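Local atomic coordinates of sensor histidine kinase (Pseudomonas syringae pv. tomato, PDB entry 3CIT), a protein that probably acts as a phosphorelay sensor kinase in a two-component regulatory system, this chain being its GAF domain, the likely sensory part. Residues L50-G55 and L75-D80; L96-L101 and S120-A125; L100-R105 and G113-A118. All blocks are in the same frame, centred on the assembly; numbering follows the deposited sequence.

Contact 1 of 3, residues L50-G55 and L75-D80; sequences LLLEWG and LETTAD
W54 lays one face of its indole against A79, and this CH-pi contact dominates the meeting of the two segments. The CA of A79 sits 3.7 Å from the centroid of the six-membered ring of W54, only 8° off the ring normal. The CB of A79 lies over the five-membered ring on the same face, 3.7 Å from W54 CD2, and D80 N lies over this face too, near the rim, 3.2 Å from W54 CZ2. A residue as small as alanine lets the main chain come down this close to the ring. The first torsion of W54 (chi1 52°), with CG between backbone N and carbonyl carbon, brings the indole up against the loop, and NE1 is hydrogen-bonded to the carbonyl of S111, which helps fix the rotation of the ring.

In the GAF fold one face of the antiparallel sheet is covered by long helices and the other by loops and connecting segments; 75-80, between helix 69-72 and strand 87-90, is such a loop, lying over strand 48-53.

Aliphatic packing carries the remainder. L52 sets both methyls against T77: CD1 reaches T77 CA at 3.9 Å, while CD2 meets T77 CG2 at 4.0 Å, the two side chains crossing at about a right angle. At the N-terminal end of both segments L50 CD2 and L75 CD1 pass at 4.1 Å, the leucines sliding by in opposite directions.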
loop_
_atom_site.group_PDB
_atom_site.type_symbol
_atom_site.label_atom_id
_atom_site.label_comp_id
_atom_site.label_asym_id
_atom_site.label_seq_id
_atom_site.Cartn_x
_atom_site.Cartn_y
_atom_site.Cartn_z
ATOM N N LEU A 50 6.376 -20.640 -2.796
ATOM C CA LEU A 50 7.645 -20.526 -3.459
ATOM C C LEU A 50 8.084 -19.064 -3.519
ATOM O O LEU A 50 7.309 -18.140 -3.244
ATOM C CB LEU A 50 7.585 -21.221 -4.831
ATOM C CG LEU A 50 6.547 -20.812 -5.843
ATOM C CD1 LEU A 50 6.907 -19.476 -6.416
ATOM C CD2 LEU A 50 6.418 -21.865 -6.968
ATOM N N LEU A 51 9.349 -18.885 -3.856
ATOM C CA LEU A 51 9.912 -17.584 -4.139
ATOM C C LEU A 51 10.392 -17.557 -5.593
ATOM O O LEU A 51 11.105 -18.459 -6.051
ATOM C CB LEU A 51 11.063 -17.302 -3.183
ATOM C CG LEU A 51 11.718 -15.942 -3.320
ATOM C CD1 LEU A 51 10.704 -14.765 -2.984
ATOM C CD2 LEU A 51 12.940 -15.886 -2.406
ATOM N N LEU A 52 9.968 -16.524 -6.316
ATOM C CA LEU A 52 10.332 -16.331 -7.709
ATOM C C LEU A 52 11.207 -15.102 -7.781
ATOM O O LEU A 52 10.898 -14.101 -7.149
ATOM C CB LEU A 52 9.091 -16.068 -8.544
ATOM C CG LEU A 52 8.074 -17.182 -8.638
ATOM C CD1 LEU A 52 6.926 -16.743 -9.567
ATOM C CD2 LEU A 52 8.747 -18.494 -9.128
ATOM N N GLU A 53 12.279 -15.164 -8.555
ATOM C CA GLU A 53 13.128 -14.009 -8.789
ATOM C C GLU A 53 13.510 -13.922 -10.266
ATOM O O GLU A 53 13.638 -14.942 -10.947
ATOM C CB GLU A 53 14.375 -14.066 -7.926
ATOM C CG GLU A 53 14.088 -13.856 -6.440
ATOM C CD GLU A 53 15.290 -14.196 -5.594
ATOM O OE1 GLU A 53 16.331 -13.555 -5.791
ATOM O OE2 GLU A 53 15.176 -15.095 -4.735
ATOM N N TRP A 54 13.636 -12.699 -10.758
ATOM C CA TRP A 54 13.988 -12.449 -12.168
ATOM C C TRP A 54 14.897 -11.222 -12.288
ATOM O O TRP A 54 14.959 -10.408 -11.401
ATOM C CB TRP A 54 12.726 -12.275 -13.009
ATOM C CG TRP A 54 11.763 -11.257 -12.478
ATOM C CD1 TRP A 54 11.816 -9.899 -12.649
ATOM C CD2 TRP A 54 10.617 -11.517 -11.694
ATOM N NE1 TRP A 54 10.772 -9.298 -11.995
ATOM C CE2 TRP A 54 10.018 -10.267 -11.395
ATOM C CE3 TRP A 54 10.039 -12.680 -11.183
ATOM C CZ2 TRP A 54 8.863 -10.163 -10.652
ATOM C CZ3 TRP A 54 8.871 -12.576 -10.455
ATOM C CH2 TRP A 54 8.308 -11.320 -10.174
ATOM N N GLY A 55 15.609 -11.111 -13.394
ATOM C CA GLY A 55 16.501 -9.976 -13.648
ATOM C C GLY A 55 16.048 -9.296 -14.929
ATOM O O GLY A 55 14.831 -9.329 -15.233
ATOM N N LEU A 75 1.612 -23.926 -10.538
ATOM C CA LEU A 75 1.551 -22.469 -10.547
ATOM C C LEU A 75 2.314 -21.877 -11.731
ATOM O O LEU A 75 3.429 -22.300 -12.067
ATOM C CB LEU A 75 2.137 -21.921 -9.270
ATOM C CG LEU A 75 1.460 -22.306 -7.964
ATOM C CD1 LEU A 75 2.294 -21.752 -6.830
ATOM C CD2 LEU A 75 0.025 -21.787 -7.921
ATOM N N GLU A 76 1.683 -20.886 -12.356
ATOM C CA GLU A 76 2.349 -20.051 -13.347
ATOM C C GLU A 76 3.511 -19.327 -12.704
ATOM O O GLU A 76 3.472 -18.995 -11.525
ATOM C CB GLU A 76 1.363 -19.033 -13.916
ATOM C CG GLU A 76 0.359 -19.680 -14.867
ATOM C CD GLU A 76 1.018 -20.161 -16.155
ATOM O OE1 GLU A 76 1.510 -19.284 -16.923
ATOM O OE2 GLU A 76 1.043 -21.404 -16.402
ATOM N N THR A 77 4.573 -19.113 -13.464
ATOM C CA THR A 77 5.736 -18.442 -12.925
ATOM C C THR A 77 6.116 -17.310 -13.877
ATOM O O THR A 77 7.128 -17.379 -14.565
ATOM C CB THR A 77 6.891 -19.432 -12.726
ATOM O OG1 THR A 77 7.238 -20.033 -13.976
ATOM C CG2 THR A 77 6.492 -20.527 -11.730
ATOM N N THR A 78 5.287 -16.278 -13.938
ATOM C CA THR A 78 5.549 -15.159 -14.854
ATOM C C THR A 78 6.163 -14.007 -14.094
ATOM O O THR A 78 5.760 -13.733 -12.954
ATOM C CB THR A 78 4.265 -14.669 -15.541
ATOM O OG1 THR A 78 3.491 -15.803 -15.948
ATOM C CG2 THR A 78 4.609 -13.845 -16.783
ATOM N N ALA A 79 7.143 -13.338 -14.704
ATOM C CA ALA A 79 7.681 -12.119 -14.120
ATOM C C ALA A 79 6.590 -11.055 -14.030
ATOM O O ALA A 79 5.782 -10.909 -14.928
ATOM C CB ALA A 79 8.833 -11.615 -14.899
ATOM N N ASP A 80 6.587 -10.306 -12.934
ATOM C CA ASP A 80 5.528 -9.345 -12.623
ATOM C C ASP A 80 6.239 -8.070 -12.068
ATOM O O ASP A 80 6.079 -7.741 -10.903
ATOM C CB ASP A 80 4.626 -10.021 -11.558
ATOM C CG ASP A 80 3.227 -9.364 -11.375
ATOM O OD1 ASP A 80 2.875 -8.445 -12.133
ATOM O OD2 ASP A 80 2.477 -9.861 -10.442
#

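Contact 2 of 3, residues L96-L101 and S120-A125; sequences LPCVLL and SVAISA. With SO4 (sulfate ion), chain J.
The backbones of the two segments lie closest at L96 and S120, whose CA atoms are 4.6 Å apart, and separate to 5.5 Å between those of P97 and A122. P97 packs its ring on the backbone of S120 to A122: its CD rests on the carbonyl of S120, 3.4 Å from S120 O, and its CG reaches A122 N at 3.7 Å. A compact, rigid ring suits this turn ahead of strand 98-105.

The polar link is made by C98. Its SG, anti to the carbonyl carbon (chi1 -72°), accepts the backbone N-H of I123 at 3.4 Å in a nearly straight bond (167°), so a thiol serves as both acceptor and apolar filler, with I123 CG1 4.2 Å from SG. Beyond it, S124 N binds O2 of a sulfate, probably from the crystallisation liquor, at 2.7 Å and S124 OG its O3 at 2.9 Å; Q8 of a neighbouring subunit binds the same ion, and S7 of that subunit is hydrogen-bonded to S124 OG.

The arrangement belongs to the end of a GAF domain, where the chain leaves the strand that comes last in sequence, 111-119, and swings past the neighbouring strand into the long helix 128-156.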
loop_
_atom_site.group_PDB
_atom_site.type_symbol
_atom_site.label_atom_id
_atom_site.label_comp_id
_atom_site.label_asym_id
_atom_site.label_seq_id
_atom_site.Cartn_x
_atom_site.Cartn_y
_atom_site.Cartn_z
ATOM N N LEU A 96 -4.109 -25.912 -6.085
ATOM C CA LEU A 96 -3.806 -24.807 -5.161
ATOM C C LEU A 96 -4.826 -23.710 -5.359
ATOM O O LEU A 96 -4.595 -22.695 -6.050
ATOM C CB LEU A 96 -2.376 -24.265 -5.370
ATOM C CG LEU A 96 -1.245 -25.250 -5.050
ATOM C CD1 LEU A 96 0.127 -24.737 -5.494
ATOM C CD2 LEU A 96 -1.215 -25.609 -3.540
ATOM N N PRO A 97 -6.021 -23.938 -4.823
ATOM C CA PRO A 97 -7.122 -23.016 -5.088
ATOM C C PRO A 97 -7.053 -21.597 -4.497
ATOM O O PRO A 97 -7.912 -20.793 -4.805
ATOM C CB PRO A 97 -8.355 -23.753 -4.564
ATOM C CG PRO A 97 -7.863 -24.818 -3.691
ATOM C CD PRO A 97 -6.444 -25.133 -4.067
ATOM N N CYS A 98 -6.085 -21.335 -3.637
ATOM C CA CYS A 98 -5.895 -20.022 -3.017
ATOM C C CYS A 98 -4.406 -19.704 -3.129
ATOM O O CYS A 98 -3.565 -20.527 -2.747
ATOM C CB CYS A 98 -6.340 -20.075 -1.520
ATOM S SG CYS A 98 -8.079 -20.167 -1.433
ATOM N N VAL A 99 -4.100 -18.493 -3.592
ATOM C CA VAL A 99 -2.738 -18.007 -3.742
ATOM C C VAL A 99 -2.655 -16.542 -3.312
ATOM O O VAL A 99 -3.517 -15.739 -3.654
ATOM C CB VAL A 99 -2.273 -18.146 -5.196
ATOM C CG1 VAL A 99 -0.842 -17.529 -5.402
ATOM C CG2 VAL A 99 -2.314 -19.623 -5.603
ATOM N N LEU A 100 -1.597 -16.224 -2.582
ATOM C CA LEU A 100 -1.266 -14.853 -2.170
ATOM C C LEU A 100 0.095 -14.489 -2.770
ATOM O O LEU A 100 1.093 -15.214 -2.575
ATOM C CB LEU A 100 -1.252 -14.766 -0.644
ATOM C CG LEU A 100 -0.876 -13.439 0.003
ATOM C CD1 LEU A 100 -1.857 -12.276 -0.361
ATOM C CD2 LEU A 100 -0.640 -13.545 1.557
ATOM N N LEU A 101 0.131 -13.384 -3.509
ATOM C CA LEU A 101 1.359 -12.866 -4.109
ATOM C C LEU A 101 1.826 -11.653 -3.317
ATOM O O LEU A 101 1.012 -10.761 -3.043
ATOM C CB LEU A 101 1.073 -12.463 -5.559
ATOM C CG LEU A 101 0.513 -13.560 -6.481
ATOM C CD1 LEU A 101 0.376 -12.986 -7.888
ATOM C CD2 LEU A 101 1.410 -14.746 -6.479
ATOM N N SER A 120 -3.616 -25.806 -0.434
ATOM C CA SER A 120 -4.212 -26.935 -1.127
ATOM C C SER A 120 -5.727 -26.971 -1.070
ATOM O O SER A 120 -6.336 -27.677 -1.860
ATOM C CB SER A 120 -3.666 -28.241 -0.547
ATOM O OG SER A 120 -3.986 -28.335 0.832
ATOM N N VAL A 121 -6.330 -26.235 -0.139
ATOM C CA VAL A 121 -7.774 -26.154 -0.043
ATOM C C VAL A 121 -8.224 -24.682 0.055
ATOM O O VAL A 121 -7.471 -23.797 0.501
ATOM C CB VAL A 121 -8.363 -26.990 1.129
ATOM C CG1 VAL A 121 -8.139 -28.507 0.915
ATOM C CG2 VAL A 121 -7.818 -26.554 2.430
ATOM N N ALA A 122 -9.433 -24.425 -0.419
ATOM C CA ALA A 122 -10.006 -23.066 -0.378
ATOM C C ALA A 122 -10.110 -22.588 1.073
ATOM O O ALA A 122 -10.653 -23.289 1.948
ATOM C CB ALA A 122 -11.375 -23.044 -1.067
ATOM N N ILE A 123 -9.554 -21.409 1.343
ATOM C CA ILE A 123 -9.663 -20.756 2.648
ATOM C C ILE A 123 -10.010 -19.284 2.381
ATOM O O ILE A 123 -9.870 -18.813 1.256
ATOM C CB ILE A 123 -8.351 -20.824 3.466
ATOM C CG1 ILE A 123 -7.147 -20.283 2.682
ATOM C CG2 ILE A 123 -8.074 -22.270 3.931
ATOM C CD1 ILE A 123 -5.907 -20.095 3.528
ATOM N N SER A 124 -10.451 -18.562 3.392
ATOM C CA SER A 124 -10.663 -17.109 3.229
ATOM C C SER A 124 -9.298 -16.439 3.191
ATOM O O SER A 124 -8.336 -16.939 3.782
ATOM C CB SER A 124 -11.476 -16.557 4.374
ATOM O OG SER A 124 -12.773 -17.080 4.353
ATOM N N ALA A 125 -9.176 -15.319 2.489
ATOM C CA ALA A 125 -7.934 -14.573 2.543
ATOM C C ALA A 125 -7.566 -14.322 4.006
ATOM O O ALA A 125 -8.444 -14.040 4.823
ATOM C CB ALA A 125 -8.054 -13.217 1.772
HETATM S S SO4 J . -12.446 -20.459 5.596
HETATM O O1 SO4 J . -12.514 -21.931 5.470
HETATM O O2 SO4 J . -11.013 -20.018 5.650
HETATM O O3 SO4 J . -13.222 -19.897 4.474
HETATM O O4 SO4 J . -13.133 -20.044 6.841
#

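Contact 3 of 3, residues L100-R105 and G113-A118; sequences LLLPLR and GTLVLA
L100 with L117 and L102 with L115 form hydrogen-bonded pairs in an antiparallel ladder, and their leucine side chains pave one face of the sheet. L100 and L117 lie side by side and point the same way, CD2 of L100 to CD1 of L117 at 4.1 Å. L102 and L115 slant across each other instead: L115 CG stands anti to its N (chi1 -174°) while L102 CG is anti to the carbonyl carbon, and their CD1 (L102) and CD2 (L115) methyls meet at 4.0 Å. L104 leans back over the partner strand, placing CD1 3.5 Å from L115 N, while its CB lies against the carbonyl of G113, which has no side chain facing it.

On the other face L101 and V116 run alongside, L101 CD2 touching V116 CG2 at 3.8 Å. T114 is less relaxed: chi1 of -34° falls well short of staggered, and its CG2 is tucked against the backbone of L102, 3.5 Å from L102 O. P103 pairs with T114 at a non-hydrogen-bonded site, where a residue lacking an N-H costs the ladder nothing.

The bonds between L102 and L115 are both 2.8 Å long, N to O in each direction. The backbone groups of the hydrogen-bonded pairs are thus satisfied within the ladder, and those of L101, T114 and V116 by the flanking strands, while branched aliphatic side chains supply the apolar surface that joins the sheet to helices 29-43 and 128-156.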
loop_
_atom_site.group_PDB
_atom_site.type_symbol
_atom_site.label_atom_id
_atom_site.label_comp_id
_atom_site.label_asym_id
_atom_site.label_seq_id
_atom_site.Cartn_x
_atom_site.Cartn_y
_atom_site.Cartn_z
ATOM N N LEU A 100 -1.597 -16.224 -2.582
ATOM C CA LEU A 100 -1.266 -14.853 -2.170
ATOM C C LEU A 100 0.095 -14.489 -2.770
ATOM O O LEU A 100 1.093 -15.214 -2.575
ATOM C CB LEU A 100 -1.252 -14.766 -0.644
ATOM C CG LEU A 100 -0.876 -13.439 0.003
ATOM C CD1 LEU A 100 -1.857 -12.276 -0.361
ATOM C CD2 LEU A 100 -0.640 -13.545 1.557
ATOM N N LEU A 101 0.131 -13.384 -3.509
ATOM C CA LEU A 101 1.359 -12.866 -4.109
ATOM C C LEU A 101 1.826 -11.653 -3.317
ATOM O O LEU A 101 1.012 -10.761 -3.043
ATOM C CB LEU A 101 1.073 -12.463 -5.559
ATOM C CG LEU A 101 0.513 -13.560 -6.481
ATOM C CD1 LEU A 101 0.376 -12.986 -7.888
ATOM C CD2 LEU A 101 1.410 -14.746 -6.479
ATOM N N LEU A 102 3.113 -11.625 -2.963
ATOM C CA LEU A 102 3.751 -10.511 -2.259
ATOM C C LEU A 102 5.020 -10.119 -3.043
ATOM O O LEU A 102 6.025 -10.816 -3.001
ATOM C CB LEU A 102 4.107 -10.896 -0.820
ATOM C CG LEU A 102 2.957 -11.578 -0.049
ATOM C CD1 LEU A 102 3.401 -12.417 1.118
ATOM C CD2 LEU A 102 1.927 -10.478 0.354
ATOM N N PRO A 103 4.975 -8.999 -3.752
ATOM C CA PRO A 103 6.103 -8.579 -4.533
ATOM C C PRO A 103 7.329 -8.250 -3.707
ATOM O O PRO A 103 7.224 -7.767 -2.563
ATOM C CB PRO A 103 5.612 -7.295 -5.225
ATOM C CG PRO A 103 4.172 -7.319 -5.143
ATOM C CD PRO A 103 3.829 -8.077 -3.909
ATOM N N LEU A 104 8.479 -8.502 -4.307
ATOM C CA LEU A 104 9.763 -8.058 -3.794
ATOM C C LEU A 104 10.229 -6.839 -4.579
ATOM O O LEU A 104 10.395 -6.887 -5.783
ATOM C CB LEU A 104 10.818 -9.167 -3.912
ATOM C CG LEU A 104 10.876 -10.232 -2.814
ATOM C CD1 LEU A 104 9.675 -11.117 -2.826
ATOM C CD2 LEU A 104 12.194 -11.051 -2.952
ATOM N N ARG A 105 10.441 -5.739 -3.868
ATOM C CA ARG A 105 10.917 -4.513 -4.472
ATOM C C ARG A 105 11.965 -3.906 -3.566
ATOM O O ARG A 105 11.724 -3.734 -2.364
ATOM C CB ARG A 105 9.755 -3.557 -4.677
ATOM C CG ARG A 105 10.153 -2.301 -5.422
ATOM C CD ARG A 105 8.956 -1.396 -5.683
ATOM N NE ARG A 105 7.939 -2.023 -6.535
ATOM C CZ ARG A 105 7.879 -1.883 -7.865
ATOM N NH1 ARG A 105 8.760 -1.140 -8.502
ATOM N NH2 ARG A 105 6.918 -2.472 -8.568
ATOM N N GLY A 113 10.911 -9.911 -7.960
ATOM C CA GLY A 113 10.478 -11.227 -7.536
ATOM C C GLY A 113 9.156 -11.153 -6.829
ATOM O O GLY A 113 8.602 -10.061 -6.668
ATOM N N THR A 114 8.642 -12.323 -6.463
ATOM C CA THR A 114 7.380 -12.463 -5.755
ATOM C C THR A 114 7.478 -13.605 -4.793
ATOM O O THR A 114 7.926 -14.694 -5.169
ATOM C CB THR A 114 6.172 -12.842 -6.656
ATOM O OG1 THR A 114 6.328 -12.245 -7.935
ATOM C CG2 THR A 114 4.937 -12.361 -5.977
ATOM N N LEU A 115 7.061 -13.357 -3.557
ATOM C CA LEU A 115 6.811 -14.422 -2.613
ATOM C C LEU A 115 5.398 -14.934 -2.898
ATOM O O LEU A 115 4.442 -14.136 -2.945
ATOM C CB LEU A 115 6.993 -13.867 -1.184
ATOM C CG LEU A 115 6.931 -14.787 0.018
ATOM C CD1 LEU A 115 8.019 -15.848 -0.101
ATOM C CD2 LEU A 115 7.062 -13.948 1.360
ATOM N N VAL A 116 5.263 -16.236 -3.137
ATOM C CA VAL A 116 4.018 -16.833 -3.557
ATOM C C VAL A 116 3.637 -17.821 -2.463
ATOM O O VAL A 116 4.349 -18.804 -2.233
ATOM C CB VAL A 116 4.134 -17.567 -4.919
ATOM C CG1 VAL A 116 2.729 -18.198 -5.368
ATOM C CG2 VAL A 116 4.660 -16.645 -6.058
ATOM N N LEU A 117 2.555 -17.541 -1.747
ATOM C CA LEU A 117 2.022 -18.483 -0.776
ATOM C C LEU A 117 0.781 -19.095 -1.392
ATOM O O LEU A 117 0.035 -18.428 -2.127
ATOM C CB LEU A 117 1.655 -17.769 0.534
ATOM C CG LEU A 117 2.703 -16.801 1.107
ATOM C CD1 LEU A 117 2.230 -16.269 2.519
ATOM C CD2 LEU A 117 4.057 -17.423 1.154
ATOM N N ALA A 118 0.530 -20.370 -1.101
ATOM C CA ALA A 118 -0.575 -21.066 -1.733
ATOM C C ALA A 118 -1.111 -22.119 -0.802
ATOM O O ALA A 118 -0.377 -22.609 0.042
ATOM C CB ALA A 118 -0.123 -21.715 -3.052
#

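In the fold
All three contacts reach one antiparallel sheet, with strands in the order 61-66, 48-53, 111-119, 98-105, 87-90; contact 3 lies wholly within it, the other two join a strand to a loop. Contact 3, the hairpin of strands 98-105 and 111-119, has its centre about 4 Å from the centre of the chain. The centres of contacts 1 and 2 are about 8 Å and 13 Å from it, and about 18 Å from each other. Contact 1 closes before the others open; contacts 2 and 3 share L100 and L101. The hairpin thus lies between the loop-covered side at contact 1, where bound glycerol and beta-mercaptoethanol may mark a pocket, and the way out to helix 128-156 at contact 2.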